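Local coordinates for protein cytosolic IMP-GMP specific 5'-nucleotidase (Legionella pneumophila subsp. pneumophila, PDB 4OHF) that probably hydrolyses purine nucleoside 5'-monophosphates such as IMP and GMP to nucleoside and phosphate, using a bound magnesium ion, at residues I29-L39 against I177-E188; L72-I81 against F132-V140. All coordinates share one frame; numbering follows the deposited sequence.

Contact 1. Residues I29-L39 against I177-E188; sequences IRYNSKNFESL and IIKNLKKYVIRE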
loop_
_atom_site.group_PDB
_atom_site.type_symbol
_atom_site.label_atom_id
_atom_site.label_comp_id
_atom_site.label_asym_id
_atom_site.label_seq_id
_atom_site.Cartn_x
_atom_site.Cartn_y
_atom_site.Cartn_z
ATOM N N ILE B 29 -37.439 -6.809 3.027
ATOM C CA ILE B 29 -38.522 -6.268 2.218
ATOM C C ILE B 29 -38.176 -6.394 0.736
ATOM O O ILE B 29 -37.189 -5.837 0.267
ATOM C CB ILE B 29 -38.770 -4.803 2.589
ATOM C CG1 ILE B 29 -39.356 -4.752 4.000
ATOM C CG2 ILE B 29 -39.707 -4.146 1.590
ATOM C CD1 ILE B 29 -39.549 -3.351 4.544
ATOM N N ARG B 30 -38.990 -7.131 -0.007
ATOM C CA ARG B 30 -38.712 -7.331 -1.431
ATOM C C ARG B 30 -39.165 -6.193 -2.353
ATOM O O ARG B 30 -40.212 -5.575 -2.153
ATOM C CB ARG B 30 -39.317 -8.662 -1.896
ATOM C CG ARG B 30 -38.282 -9.693 -2.339
ATOM C CD ARG B 30 -38.451 -11.032 -1.654
ATOM N NE ARG B 30 -39.761 -11.640 -1.898
ATOM C CZ ARG B 30 -40.241 -11.992 -3.089
ATOM N NH1 ARG B 30 -39.522 -11.801 -4.186
ATOM N NH2 ARG B 30 -41.451 -12.532 -3.175
ATOM N N TYR B 31 -38.342 -5.914 -3.359
ATOM C CA TYR B 31 -38.633 -4.878 -4.342
ATOM C C TYR B 31 -38.731 -5.476 -5.731
ATOM O O TYR B 31 -38.109 -6.494 -6.030
ATOM C CB TYR B 31 -37.526 -3.819 -4.372
ATOM C CG TYR B 31 -37.560 -2.815 -3.243
ATOM C CD1 TYR B 31 -38.237 -1.607 -3.383
ATOM C CD2 TYR B 31 -36.885 -3.059 -2.048
ATOM C CE1 TYR B 31 -38.239 -0.662 -2.363
ATOM C CE2 TYR B 31 -36.883 -2.127 -1.026
ATOM C CZ TYR B 31 -37.563 -0.928 -1.191
ATOM O OH TYR B 31 -37.576 0.001 -0.178
ATOM N N ASN B 32 -39.516 -4.823 -6.573
ATOM C CA ASN B 32 -39.672 -5.228 -7.960
ATOM C C ASN B 32 -38.381 -4.774 -8.658
ATOM O O ASN B 32 -38.222 -3.590 -8.982
ATOM C CB ASN B 32 -40.874 -4.505 -8.556
ATOM C CG ASN B 32 -41.146 -4.914 -9.972
ATOM O OD1 ASN B 32 -40.296 -4.769 -10.861
ATOM N ND2 ASN B 32 -42.342 -5.437 -10.199
ATOM N N SER B 33 -37.460 -5.710 -8.875
ATOM C CA SER B 33 -36.170 -5.399 -9.481
ATOM C C SER B 33 -36.167 -4.537 -10.737
ATOM O O SER B 33 -35.452 -3.540 -10.799
ATOM C CB SER B 33 -35.397 -6.689 -9.762
ATOM O OG SER B 33 -34.878 -7.243 -8.569
ATOM N N LYS B 34 -36.947 -4.924 -11.738
ATOM C CA LYS B 34 -36.995 -4.177 -12.984
ATOM C C LYS B 34 -37.421 -2.745 -12.719
ATOM O O LYS B 34 -36.719 -1.804 -13.084
ATOM C CB LYS B 34 -37.972 -4.838 -13.948
ATOM C CG LYS B 34 -37.428 -5.019 -15.355
ATOM C CD LYS B 34 -37.881 -3.946 -16.329
ATOM C CE LYS B 34 -39.365 -4.059 -16.661
ATOM N NZ LYS B 34 -40.262 -3.668 -15.524
ATOM N N ASN B 35 -38.566 -2.578 -12.074
ATOM C CA ASN B 35 -39.053 -1.243 -11.793
ATOM C C ASN B 35 -38.073 -0.410 -10.987
ATOM O O ASN B 35 -37.860 0.772 -11.280
ATOM C CB ASN B 35 -40.395 -1.300 -11.068
ATOM C CG ASN B 35 -41.491 -1.860 -11.935
ATOM O OD1 ASN B 35 -41.423 -1.778 -13.162
ATOM N ND2 ASN B 35 -42.517 -2.427 -11.309
ATOM N N PHE B 36 -37.478 -1.030 -9.975
ATOM C CA PHE B 36 -36.530 -0.335 -9.125
ATOM C C PHE B 36 -35.245 0.031 -9.875
ATOM O O PHE B 36 -34.745 1.154 -9.730
ATOM C CB PHE B 36 -36.232 -1.183 -7.888
ATOM C CG PHE B 36 -35.256 -0.558 -6.941
ATOM C CD1 PHE B 36 -33.886 -0.635 -7.178
ATOM C CD2 PHE B 36 -35.706 0.131 -5.818
ATOM C CE1 PHE B 36 -32.975 -0.028 -6.307
ATOM C CE2 PHE B 36 -34.802 0.746 -4.941
ATOM C CZ PHE B 36 -33.435 0.665 -5.190
ATOM N N GLU B 37 -34.709 -0.897 -10.670
ATOM C CA GLU B 37 -33.489 -0.608 -11.427
ATOM C C GLU B 37 -33.784 0.551 -12.362
ATOM O O GLU B 37 -33.027 1.506 -12.441
ATOM C CB GLU B 37 -33.036 -1.802 -12.267
ATOM C CG GLU B 37 -32.339 -2.913 -11.522
ATOM C CD GLU B 37 -31.035 -2.483 -10.858
ATOM O OE1 GLU B 37 -30.442 -1.452 -11.251
ATOM O OE2 GLU B 37 -30.597 -3.208 -9.936
ATOM N N SER B 38 -34.900 0.445 -13.071
ATOM C CA SER B 38 -35.327 1.474 -14.002
ATOM C C SER B 38 -35.403 2.852 -13.353
ATOM O O SER B 38 -34.936 3.836 -13.933
ATOM C CB SER B 38 -36.686 1.111 -14.590
ATOM O OG SER B 38 -37.151 2.170 -15.404
ATOM N N LEU B 39 -35.986 2.926 -12.158
ATOM C CA LEU B 39 -36.096 4.198 -11.462
ATOM C C LEU B 39 -34.686 4.750 -11.269
ATOM O O LEU B 39 -34.387 5.874 -11.688
ATOM C CB LEU B 39 -36.763 4.011 -10.099
ATOM C CG LEU B 39 -37.591 5.160 -9.506
ATOM C CD1 LEU B 39 -37.511 5.086 -7.998
ATOM C CD2 LEU B 39 -37.093 6.516 -9.984
ATOM N N ILE B 177 -40.458 6.162 -4.325
ATOM C CA ILE B 177 -40.978 4.830 -4.028
ATOM C C ILE B 177 -42.047 4.915 -2.935
ATOM O O ILE B 177 -42.963 4.102 -2.903
ATOM C CB ILE B 177 -39.862 3.790 -3.638
ATOM C CG1 ILE B 177 -39.548 3.864 -2.161
ATOM C CG2 ILE B 177 -38.623 3.988 -4.472
ATOM C CD1 ILE B 177 -40.363 2.894 -1.359
ATOM N N ILE B 178 -41.948 5.905 -2.054
ATOM C CA ILE B 178 -42.950 6.066 -0.998
ATOM C C ILE B 178 -44.294 6.412 -1.629
ATOM O O ILE B 178 -45.329 5.887 -1.238
ATOM C CB ILE B 178 -42.585 7.195 -0.007
ATOM C CG1 ILE B 178 -41.427 6.765 0.893
ATOM C CG2 ILE B 178 -43.776 7.526 0.854
ATOM C CD1 ILE B 178 -41.009 7.832 1.915
ATOM N N LYS B 179 -44.271 7.299 -2.618
ATOM C CA LYS B 179 -45.493 7.713 -3.290
ATOM C C LYS B 179 -45.997 6.658 -4.262
ATOM O O LYS B 179 -47.002 6.863 -4.941
ATOM C CB LYS B 179 -45.262 9.003 -4.068
ATOM C CG LYS B 179 -44.472 8.805 -5.360
ATOM C CD LYS B 179 -44.787 9.876 -6.415
ATOM C CE LYS B 179 -46.222 9.760 -6.908
ATOM N NZ LYS B 179 -46.508 10.724 -7.997
ATOM N N ASN B 180 -45.303 5.531 -4.343
ATOM C CA ASN B 180 -45.700 4.484 -5.276
ATOM C C ASN B 180 -45.410 3.081 -4.777
ATOM O O ASN B 180 -45.130 2.182 -5.565
ATOM C CB ASN B 180 -44.986 4.698 -6.600
ATOM C CG ASN B 180 -45.939 4.843 -7.740
ATOM O OD1 ASN B 180 -46.814 3.987 -7.945
ATOM N ND2 ASN B 180 -45.793 5.927 -8.499
ATOM N N LEU B 181 -45.502 2.902 -3.469
ATOM C CA LEU B 181 -45.213 1.630 -2.836
ATOM C C LEU B 181 -45.708 0.375 -3.545
ATOM O O LEU B 181 -44.934 -0.573 -3.727
ATOM C CB LEU B 181 -45.708 1.650 -1.387
ATOM C CG LEU B 181 -44.959 2.671 -0.529
ATOM C CD1 LEU B 181 -45.572 2.755 0.853
ATOM C CD2 LEU B 181 -43.492 2.278 -0.453
ATOM N N LYS B 182 -46.964 0.346 -3.974
ATOM C CA LYS B 182 -47.427 -0.875 -4.620
ATOM C C LYS B 182 -46.804 -1.182 -5.972
ATOM O O LYS B 182 -46.978 -2.271 -6.503
ATOM C CB LYS B 182 -48.947 -0.910 -4.728
ATOM C CG LYS B 182 -49.582 0.083 -5.662
ATOM C CD LYS B 182 -51.021 -0.357 -5.957
ATOM C CE LYS B 182 -51.672 -1.033 -4.729
ATOM N NZ LYS B 182 -53.037 -1.581 -4.999
ATOM N N LYS B 183 -46.071 -0.231 -6.527
ATOM C CA LYS B 183 -45.405 -0.463 -7.794
ATOM C C LYS B 183 -43.956 -0.901 -7.536
ATOM O O LYS B 183 -43.326 -1.513 -8.392
ATOM C CB LYS B 183 -45.400 0.815 -8.633
ATOM C CG LYS B 183 -44.570 0.712 -9.907
ATOM C CD LYS B 183 -44.290 2.071 -10.517
ATOM C CE LYS B 183 -43.448 1.919 -11.783
ATOM N NZ LYS B 183 -43.133 3.250 -12.381
ATOM N N TYR B 184 -43.438 -0.593 -6.350
ATOM C CA TYR B 184 -42.054 -0.926 -6.035
ATOM C C TYR B 184 -41.805 -2.053 -5.049
ATOM O O TYR B 184 -40.930 -2.882 -5.287
ATOM C CB TYR B 184 -41.311 0.334 -5.592
ATOM C CG TYR B 184 -41.093 1.285 -6.740
ATOM C CD1 TYR B 184 -40.190 0.976 -7.768
ATOM C CD2 TYR B 184 -41.817 2.470 -6.831
ATOM C CE1 TYR B 184 -40.015 1.822 -8.855
ATOM C CE2 TYR B 184 -41.654 3.327 -7.917
ATOM C CZ TYR B 184 -40.749 2.998 -8.926
ATOM O OH TYR B 184 -40.575 3.845 -10.002
ATOM N N VAL B 185 -42.565 -2.117 -3.960
ATOM C CA VAL B 185 -42.334 -3.187 -2.993
ATOM C C VAL B 185 -43.316 -4.356 -3.072
ATOM O O VAL B 185 -44.526 -4.179 -3.164
ATOM C CB VAL B 185 -42.261 -2.634 -1.527
ATOM C CG1 VAL B 185 -42.623 -1.181 -1.500
ATOM C CG2 VAL B 185 -43.157 -3.443 -0.589
ATOM N N ILE B 186 -42.759 -5.561 -3.047
ATOM C CA ILE B 186 -43.533 -6.785 -3.117
ATOM C C ILE B 186 -43.827 -7.278 -1.708
ATOM O O ILE B 186 -42.939 -7.342 -0.864
ATOM C CB ILE B 186 -42.749 -7.893 -3.868
ATOM C CG1 ILE B 186 -42.485 -7.477 -5.306
ATOM C CG2 ILE B 186 -43.531 -9.180 -3.873
ATOM C CD1 ILE B 186 -41.597 -8.439 -6.053
ATOM N N ARG B 187 -45.083 -7.622 -1.459
ATOM C CA ARG B 187 -45.496 -8.135 -0.158
ATOM C C ARG B 187 -45.516 -9.657 -0.202
ATOM O O ARG B 187 -45.786 -10.259 -1.238
ATOM C CB ARG B 187 -46.879 -7.602 0.190
ATOM C CG ARG B 187 -46.887 -6.126 0.560
ATOM C CD ARG B 187 -48.262 -5.515 0.342
ATOM N NE ARG B 187 -48.584 -4.520 1.360
ATOM C CZ ARG B 187 -49.684 -3.775 1.350
ATOM N NH1 ARG B 187 -50.569 -3.912 0.366
ATOM N NH2 ARG B 187 -49.902 -2.907 2.331
ATOM N N GLU B 188 -45.222 -10.288 0.922
ATOM C CA GLU B 188 -45.185 -11.741 0.964
ATOM C C GLU B 188 -45.524 -12.244 2.354
ATOM O O GLU B 188 -44.748 -12.062 3.289
ATOM C CB GLU B 188 -43.788 -12.241 0.548
ATOM C CG GLU B 188 -43.551 -13.744 0.743
ATOM C CD GLU B 188 -42.127 -14.182 0.395
ATOM O OE1 GLU B 188 -41.811 -15.378 0.580
ATOM O OE2 GLU B 188 -41.326 -13.340 -0.066
#
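Tyr184 packs its ring on the start of helix 33-51, from Asn35 to Leu39, and its backbone O bonds the N-cap residue Asn32. With CG anti to its own carbonyl carbon (chi1 -70°), the ring lies alongside the helix: CE1 sits 3.4 Å from Asn35 O, which meets the ring edge in plane, and the hydroxyl end reaches Leu39 CG. From the same leucine, Leu39 CD1 lies 3.9 Å from Ile177 CG2, a methyl that also covers part of one face of the Tyr184 ring; these three buried side chains form the compact part of the contact. Tyr184 O accepts Asn32 N at 2.7 Å, nearly along the C=O axis. One residue back, Lys183 O takes Asn35 ND2 at 3.2 Å in the carbonyl plane, while Asn32 OD1 caps the helix by accepting Asn35 N. Strands 30-31 and 185-186 pair antiparallel around Tyr31 and Val185 although a long insertion separates them, consistent with the flap of a HAD-type fold split by a cap. Tyr31 turns to the buried side, where its OH bonds to the magnesium ligand Asp25 and to Tyr215. The opposite face is looser and partly exposed. There the extended Glu188 brings OE2 to Arg30 NE at 2.9 Å, with only a weak second bond from NH2 and the carboxylate and guanidinium planes 89° apart; Ile186 CG2 lies over a guanidinium face, and Ser435 holds Glu188 OE1.

Contact 2. Residues L72-I81 against F132-V140; sequences LVIDSKNGNI and FCILYGQLV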
loop_
_atom_site.group_PDB
_atom_site.type_symbol
_atom_site.label_atom_id
_atom_site.label_comp_id
_atom_site.label_asym_id
_atom_site.label_seq_id
_atom_site.Cartn_x
_atom_site.Cartn_y
_atom_site.Cartn_z
ATOM N N LEU B 72 -20.904 -8.013 -13.209
ATOM C CA LEU B 72 -19.966 -7.431 -14.158
ATOM C C LEU B 72 -19.002 -6.441 -13.521
ATOM O O LEU B 72 -19.280 -5.876 -12.461
ATOM C CB LEU B 72 -20.718 -6.755 -15.304
ATOM C CG LEU B 72 -21.707 -7.656 -16.042
ATOM C CD1 LEU B 72 -22.223 -6.937 -17.288
ATOM C CD2 LEU B 72 -21.035 -8.988 -16.407
ATOM N N VAL B 73 -17.867 -6.236 -14.185
ATOM C CA VAL B 73 -16.837 -5.319 -13.707
ATOM C C VAL B 73 -16.611 -4.169 -14.688
ATOM O O VAL B 73 -16.532 -4.376 -15.904
ATOM C CB VAL B 73 -15.481 -6.045 -13.525
ATOM C CG1 VAL B 73 -14.407 -5.036 -13.152
ATOM C CG2 VAL B 73 -15.597 -7.141 -12.475
ATOM N N ILE B 74 -16.494 -2.957 -14.162
ATOM C CA ILE B 74 -16.266 -1.805 -15.021
ATOM C C ILE B 74 -14.807 -1.350 -15.067
ATOM O O ILE B 74 -14.186 -1.074 -14.039
ATOM C CB ILE B 74 -17.148 -0.618 -14.610
ATOM C CG1 ILE B 74 -18.609 -0.936 -14.940
ATOM C CG2 ILE B 74 -16.695 0.647 -15.327
ATOM C CD1 ILE B 74 -19.572 0.232 -14.719
ATOM N N ASP B 75 -14.264 -1.307 -16.276
ATOM C CA ASP B 75 -12.891 -0.863 -16.507
ATOM C C ASP B 75 -13.037 0.601 -16.909
ATOM O O ASP B 75 -13.173 0.914 -18.091
ATOM C CB ASP B 75 -12.262 -1.682 -17.645
ATOM C CG ASP B 75 -10.860 -1.217 -18.008
ATOM O OD1 ASP B 75 -10.175 -1.955 -18.753
ATOM O OD2 ASP B 75 -10.445 -0.124 -17.563
ATOM N N SER B 76 -13.039 1.482 -15.911
ATOM C CA SER B 76 -13.214 2.914 -16.139
ATOM C C SER B 76 -12.137 3.496 -17.037
ATOM O O SER B 76 -12.400 4.379 -17.852
ATOM C CB SER B 76 -13.253 3.663 -14.798
ATOM O OG SER B 76 -12.154 3.312 -13.978
ATOM N N LYS B 77 -10.926 2.978 -16.894
ATOM C CA LYS B 77 -9.805 3.446 -17.686
ATOM C C LYS B 77 -10.130 3.414 -19.178
ATOM O O LYS B 77 -10.011 4.423 -19.863
ATOM C CB LYS B 77 -8.581 2.576 -17.394
ATOM C CG LYS B 77 -7.329 2.865 -18.228
ATOM C CD LYS B 77 -6.382 1.662 -18.146
ATOM C CE LYS B 77 -5.122 1.820 -18.988
ATOM N NZ LYS B 77 -4.435 0.496 -19.140
ATOM N N ASN B 78 -10.569 2.266 -19.679
ATOM C CA ASN B 78 -10.858 2.136 -21.103
ATOM C C ASN B 78 -12.333 2.092 -21.497
ATOM O O ASN B 78 -12.661 1.689 -22.619
ATOM C CB ASN B 78 -10.162 0.892 -21.644
ATOM C CG ASN B 78 -8.742 0.775 -21.152
ATOM O OD1 ASN B 78 -7.969 1.724 -21.250
ATOM N ND2 ASN B 78 -8.387 -0.392 -20.617
ATOM N N GLY B 79 -13.217 2.506 -20.590
ATOM C CA GLY B 79 -14.641 2.492 -20.885
ATOM C C GLY B 79 -15.157 1.128 -21.324
ATOM O O GLY B 79 -15.941 1.026 -22.267
ATOM N N ASN B 80 -14.718 0.078 -20.635
ATOM C CA ASN B 80 -15.141 -1.286 -20.958
ATOM C C ASN B 80 -15.862 -1.980 -19.798
ATOM O O ASN B 80 -15.738 -1.580 -18.639
ATOM C CB ASN B 80 -13.931 -2.140 -21.367
ATOM C CG ASN B 80 -13.219 -1.600 -22.596
ATOM O OD1 ASN B 80 -13.852 -1.204 -23.579
ATOM N ND2 ASN B 80 -11.890 -1.601 -22.551
ATOM N N ILE B 81 -16.612 -3.026 -20.123
ATOM C CA ILE B 81 -17.335 -3.786 -19.122
ATOM C C ILE B 81 -16.909 -5.235 -19.268
ATOM O O ILE B 81 -16.958 -5.791 -20.359
ATOM C CB ILE B 81 -18.850 -3.653 -19.311
ATOM C CG1 ILE B 81 -19.257 -2.175 -19.207
ATOM C CG2 ILE B 81 -19.580 -4.482 -18.250
ATOM C CD1 ILE B 81 -20.762 -1.934 -19.375
ATOM N N PHE B 132 -26.024 0.830 -13.476
ATOM C CA PHE B 132 -24.738 1.471 -13.691
ATOM C C PHE B 132 -24.119 0.997 -15.001
ATOM O O PHE B 132 -23.696 1.814 -15.823
ATOM C CB PHE B 132 -23.786 1.158 -12.534
ATOM C CG PHE B 132 -22.591 2.081 -12.452
ATOM C CD1 PHE B 132 -21.758 2.273 -13.548
ATOM C CD2 PHE B 132 -22.292 2.747 -11.268
ATOM C CE1 PHE B 132 -20.642 3.113 -13.470
ATOM C CE2 PHE B 132 -21.177 3.594 -11.178
ATOM C CZ PHE B 132 -20.352 3.774 -12.286
ATOM N N CYS B 133 -24.070 -0.320 -15.191
ATOM C CA CYS B 133 -23.488 -0.911 -16.395
ATOM C C CYS B 133 -24.186 -0.479 -17.670
ATOM O O CYS B 133 -23.536 -0.069 -18.624
ATOM C CB CYS B 133 -23.496 -2.435 -16.308
ATOM S SG CYS B 133 -22.241 -3.118 -15.209
ATOM N N ILE B 134 -25.508 -0.575 -17.691
ATOM C CA ILE B 134 -26.258 -0.178 -18.873
ATOM C C ILE B 134 -25.991 1.290 -19.205
ATOM O O ILE B 134 -25.627 1.626 -20.338
ATOM C CB ILE B 134 -27.760 -0.368 -18.670
ATOM C CG1 ILE B 134 -28.071 -1.857 -18.488
ATOM C CG2 ILE B 134 -28.509 0.215 -19.857
ATOM C CD1 ILE B 134 -29.511 -2.143 -18.139
ATOM N N LEU B 135 -26.159 2.163 -18.214
ATOM C CA LEU B 135 -25.920 3.578 -18.430
ATOM C C LEU B 135 -24.487 3.838 -18.899
ATOM O O LEU B 135 -24.279 4.467 -19.932
ATOM C CB LEU B 135 -26.189 4.368 -17.156
ATOM C CG LEU B 135 -26.011 5.885 -17.308
ATOM C CD1 LEU B 135 -26.895 6.355 -18.430
ATOM C CD2 LEU B 135 -26.361 6.614 -16.022
ATOM N N TYR B 136 -23.500 3.352 -18.146
ATOM C CA TYR B 136 -22.103 3.561 -18.505
ATOM C C TYR B 136 -21.837 3.089 -19.922
ATOM O O TYR B 136 -21.137 3.745 -20.687
ATOM C CB TYR B 136 -21.180 2.814 -17.553
ATOM C CG TYR B 136 -19.718 3.126 -17.778
ATOM C CD1 TYR B 136 -19.198 4.379 -17.469
ATOM C CD2 TYR B 136 -18.854 2.167 -18.295
ATOM C CE1 TYR B 136 -17.850 4.672 -17.663
ATOM C CE2 TYR B 136 -17.502 2.445 -18.498
ATOM C CZ TYR B 136 -17.007 3.699 -18.181
ATOM O OH TYR B 136 -15.677 3.976 -18.397
ATOM N N GLY B 137 -22.400 1.945 -20.273
ATOM C CA GLY B 137 -22.198 1.435 -21.611
ATOM C C GLY B 137 -22.652 2.435 -22.653
ATOM O O GLY B 137 -21.907 2.765 -23.572
ATOM N N GLN B 138 -23.880 2.924 -22.512
ATOM C CA GLN B 138 -24.433 3.890 -23.455
ATOM C C GLN B 138 -23.647 5.191 -23.459
ATOM O O GLN B 138 -23.419 5.776 -24.513
ATOM C CB GLN B 138 -25.894 4.156 -23.115
ATOM C CG GLN B 138 -26.767 2.921 -23.266
ATOM C CD GLN B 138 -28.113 3.079 -22.587
ATOM O OE1 GLN B 138 -28.191 3.603 -21.469
ATOM N NE2 GLN B 138 -29.176 2.618 -23.243
ATOM N N LEU B 139 -23.225 5.633 -22.280
ATOM C CA LEU B 139 -22.473 6.866 -22.172
ATOM C C LEU B 139 -21.199 6.814 -23.011
ATOM O O LEU B 139 -20.922 7.744 -23.770
ATOM C CB LEU B 139 -22.138 7.165 -20.711
ATOM C CG LEU B 139 -23.350 7.465 -19.825
ATOM C CD1 LEU B 139 -22.885 7.870 -18.434
ATOM C CD2 LEU B 139 -24.178 8.581 -20.447
ATOM N N VAL B 140 -20.428 5.734 -22.898
ATOM C CA VAL B 140 -19.198 5.632 -23.673
ATOM C C VAL B 140 -19.526 5.532 -25.164
ATOM O O VAL B 140 -18.765 6.013 -26.005
ATOM C CB VAL B 140 -18.326 4.420 -23.244
ATOM C CG1 VAL B 140 -18.091 4.440 -21.734
ATOM C CG2 VAL B 140 -18.970 3.149 -23.668
#
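This is a buried helix-on-sheet contact, in which helix 129-143 lies against the hairpin formed by strands 73-75 and 80-84 of a five-stranded antiparallel sheet. The short segments 73-75 and 132-140 run in nearly the same direction, 26° apart with axes 9.9 Å from each other, and the interface is almost wholly apolar. Ile74 supplies two branches: CD1 reaches the Phe132 ring, and, with CG1 beside the backbone N (chi1 -70°), CG2 is left anti to that N and lies over a face of Tyr136, 4.2 Å from the ring centroid in a CH-pi contact. Nearer the start of the hairpin, Cys133 SG rests 3.9 Å from Leu72 CB and also meets Ile74 CG1. From the neighbouring strand, Ile81 CD1 comes up to the helix backbone, 3.4 Å from Cys133 O. The hairpin closes through a G1 beta bulge, with Gly79 and Asn80 both facing Asp75, and an Asx motif in which Asp75 OD2 accepts Asn78 N; Tyr109 binds the other carboxylate oxygen. Helix 153-170 adds Ala157 against Tyr136. At the turn the phenol end of Tyr136 reaches Gly79 CA at the bulge, with its OH weakly bonded to Tyr153 O and Val140 CG2 4.0 Å from Gly79 O.

How the contacts relate
Both segments of contact 2 fall between the two segments of contact 1 in the sequence: the paired strands 30-31 and 185-186 bracket an insertion that carries both the hairpin and helix 129-143, consistent with a cap rooted in the HAD core. Their centres lie 26 Å apart and their nearest atoms about 5 Å, without touching. Helix 33-51 spans the gap, since it begins in contact 1 and further along presents Tyr41 to Ile134, Leu135 and Gln138 of helix 129-143. Contact 1 borders the metal site, the nearest atom of the Tyr31 side chain being about 7 Å from the magnesium ion held by Asp23, Asp25 and Asp303. Contact 2 takes no part there, but its strand 80-84 leads on to Arg86 and Tyr87, which bind GMP with Tyr421.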